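Local coordinates for extracellular solute-binding protein, family 1 (Bifidobacterium longum subsp. infantis, PDB 6FTH) that probably captures human milk oligosaccharides outside the cell and delivers them to an ABC transporter for import, at residues V242-T247 against L501-N506. Sequence-based numbering, arbitrary orientation.
Sequences VKSFLT and LGLQEN
Leu503 is the side chain that carries the contact: both its methyls lie against Ser244, with CD1 also reaching Leu246 and CD2 also reaching Thr247. Leu503 CD1 is 3.7 Å from Ser244 OG and CD2 3.9 Å from the same oxygen. The Leu503 and Leu246 side chains pass each other at a slant, CD1 to CD1 4.2 Å. CD2 meets Thr247 methyl to methyl, 3.7 Å from its CG2. With CG anti to the backbone N (chi1 -179°), the fork of Leu503 is carried from the first turn of helix 503-518 out to the turn.

No direct hydrogen bond joins the segments; the polar link is one water, 2.8 Å from OG1 of Thr247 and accepting from NE2 of Gln504, also at 2.8 Å. That amide nitrogen bonds Asp499 OD1 as well.

Within the turn, OG of Ser244 accepts from the backbone N of Leu246 (3.1 Å, 158° at the hydrogen), an ST turn at the end of strand 241-244, and donates to Gly234 O, just before the partner strand 235-238. Without the hydroxyl, as with an alanine here, the Leu246 amide and Gly234 O would probably both lose this partner, and the turn that Leu503 packs on would be less firmly held. On the helical side, Gly502, at positive phi (99°), is the C-prime residue of a Schellman motif closing helix 487-500, and directly precedes Leu503. Leu498 of that helix touches Leu246, Thr247 and Leu503.

The chemistry is thus mainly the methyls of Leu503 on apolar and hydroxyl-bearing side chains, with a water bridge beside them, joining the small hairpin to the C-terminal helices, while the buried serine hydroxyl spends its hydrogen bonds inside the hairpin and its turn.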
loop_
_atom_site.group_PDB
_atom_site.type_symbol
_atom_site.label_atom_id
_atom_site.label_comp_id
_atom_site.label_asym_id
_atom_site.label_seq_id
_atom_site.Cartn_x
_atom_site.Cartn_y
_atom_site.Cartn_z
ATOM N N VAL A 242 -18.985 11.551 -1.850
ATOM C CA VAL A 242 -18.409 10.540 -0.971
ATOM C C VAL A 242 -19.522 9.733 -0.328
ATOM O O VAL A 242 -20.529 10.295 0.142
ATOM C CB VAL A 242 -17.527 11.213 0.090
ATOM C CG1 VAL A 242 -17.125 10.184 1.139
ATOM C CG2 VAL A 242 -16.283 11.834 -0.563
ATOM N N LYS A 243 -19.337 8.415 -0.285
ATOM C CA LYS A 243 -20.260 7.495 0.351
ATOM C C LYS A 243 -19.467 6.439 1.110
ATOM O O LYS A 243 -18.256 6.298 0.943
ATOM C CB LYS A 243 -21.206 6.869 -0.674
ATOM C CG LYS A 243 -22.012 7.926 -1.433
ATOM C CD LYS A 243 -22.832 7.326 -2.518
ATOM C CE LYS A 243 -23.712 8.391 -3.159
ATOM N NZ LYS A 243 -24.618 7.772 -4.177
ATOM N N SER A 244 -20.168 5.694 1.959
ATOM C CA SER A 244 -19.599 4.482 2.532
ATOM C C SER A 244 -20.123 3.264 1.798
ATOM O O SER A 244 -21.324 3.126 1.579
ATOM C CB SER A 244 -19.931 4.336 4.015
ATOM O OG SER A 244 -19.402 3.104 4.531
ATOM N N PHE A 245 -19.217 2.358 1.434
ATOM C CA PHE A 245 -19.691 1.124 0.845
ATOM C C PHE A 245 -20.157 0.117 1.885
ATOM O O PHE A 245 -20.747 -0.894 1.507
ATOM C CB PHE A 245 -18.676 0.504 -0.130
ATOM C CG PHE A 245 -17.319 0.160 0.464
ATOM C CD1 PHE A 245 -17.145 -0.931 1.311
ATOM C CD2 PHE A 245 -16.202 0.870 0.067
ATOM C CE1 PHE A 245 -15.892 -1.252 1.800
ATOM C CE2 PHE A 245 -14.932 0.562 0.562
ATOM C CZ PHE A 245 -14.777 -0.523 1.413
ATOM N N LEU A 246 -19.957 0.395 3.172
ATOM C CA LEU A 246 -20.269 -0.581 4.208
ATOM C C LEU A 246 -21.750 -0.888 4.274
ATOM O O LEU A 246 -22.122 -1.956 4.764
ATOM C CB LEU A 246 -19.801 -0.062 5.567
ATOM C CG LEU A 246 -18.300 0.132 5.723
ATOM C CD1 LEU A 246 -17.991 0.738 7.094
ATOM C CD2 LEU A 246 -17.537 -1.175 5.551
ATOM N N THR A 247 -22.606 0.021 3.801
ATOM C CA THR A 247 -24.053 -0.162 3.793
ATOM C C THR A 247 -24.619 -0.193 2.378
ATOM O O THR A 247 -25.826 -0.002 2.179
ATOM C CB THR A 247 -24.741 0.937 4.620
ATOM O OG1 THR A 247 -24.400 2.215 4.075
ATOM C CG2 THR A 247 -24.305 0.878 6.059
ATOM N N LEU A 501 -23.415 4.152 15.361
ATOM C CA LEU A 501 -22.012 4.268 15.711
ATOM C C LEU A 501 -21.310 5.411 14.984
ATOM O O LEU A 501 -20.094 5.574 15.120
ATOM C CB LEU A 501 -21.310 2.915 15.458
ATOM C CG LEU A 501 -21.879 1.731 16.249
ATOM C CD1 LEU A 501 -21.220 0.437 15.809
ATOM C CD2 LEU A 501 -21.623 1.953 17.746
ATOM N N GLY A 502 -22.055 6.224 14.233
ATOM C CA GLY A 502 -21.508 7.424 13.635
ATOM C C GLY A 502 -21.114 7.310 12.176
ATOM O O GLY A 502 -20.428 8.200 11.681
ATOM N N LEU A 503 -21.502 6.228 11.482
ATOM C CA LEU A 503 -21.088 6.085 10.081
ATOM C C LEU A 503 -21.430 7.317 9.255
ATOM O O LEU A 503 -20.604 7.772 8.455
ATOM C CB LEU A 503 -21.704 4.839 9.455
ATOM C CG LEU A 503 -21.308 4.582 8.001
ATOM C CD1 LEU A 503 -19.832 4.401 7.917
ATOM C CD2 LEU A 503 -22.003 3.352 7.458
ATOM N N GLN A 504 -22.639 7.860 9.419
ATOM C CA GLN A 504 -23.048 8.979 8.564
ATOM C C GLN A 504 -22.311 10.262 8.921
ATOM O O GLN A 504 -22.094 11.112 8.042
ATOM C CB GLN A 504 -24.556 9.187 8.606
ATOM C CG GLN A 504 -25.352 8.016 8.151
ATOM C CD GLN A 504 -24.890 7.520 6.821
ATOM O OE1 GLN A 504 -24.657 8.304 5.901
ATOM N NE2 GLN A 504 -24.701 6.214 6.715
ATOM N N GLU A 505 -21.894 10.422 10.184
ATOM C CA GLU A 505 -20.995 11.508 10.538
ATOM C C GLU A 505 -19.669 11.351 9.806
ATOM O O GLU A 505 -19.106 12.318 9.279
ATOM C CB GLU A 505 -20.766 11.522 12.056
ATOM C CG GLU A 505 -19.792 12.610 12.523
ATOM C CD GLU A 505 -19.592 12.629 14.041
ATOM O OE1 GLU A 505 -19.678 11.540 14.676
ATOM O OE2 GLU A 505 -19.340 13.734 14.583
ATOM N N ASN A 506 -19.151 10.124 9.771
ATOM C CA ASN A 506 -17.891 9.879 9.084
ATOM C C ASN A 506 -18.012 10.171 7.587
ATOM O O ASN A 506 -17.100 10.745 6.988
ATOM C CB ASN A 506 -17.451 8.423 9.313
ATOM C CG ASN A 506 -16.824 8.192 10.670
ATOM O OD1 ASN A 506 -16.958 8.994 11.572
ATOM N ND2 ASN A 506 -16.084 7.095 10.793
HETATM O O HOH W 1 -23.548 4.843 4.515
#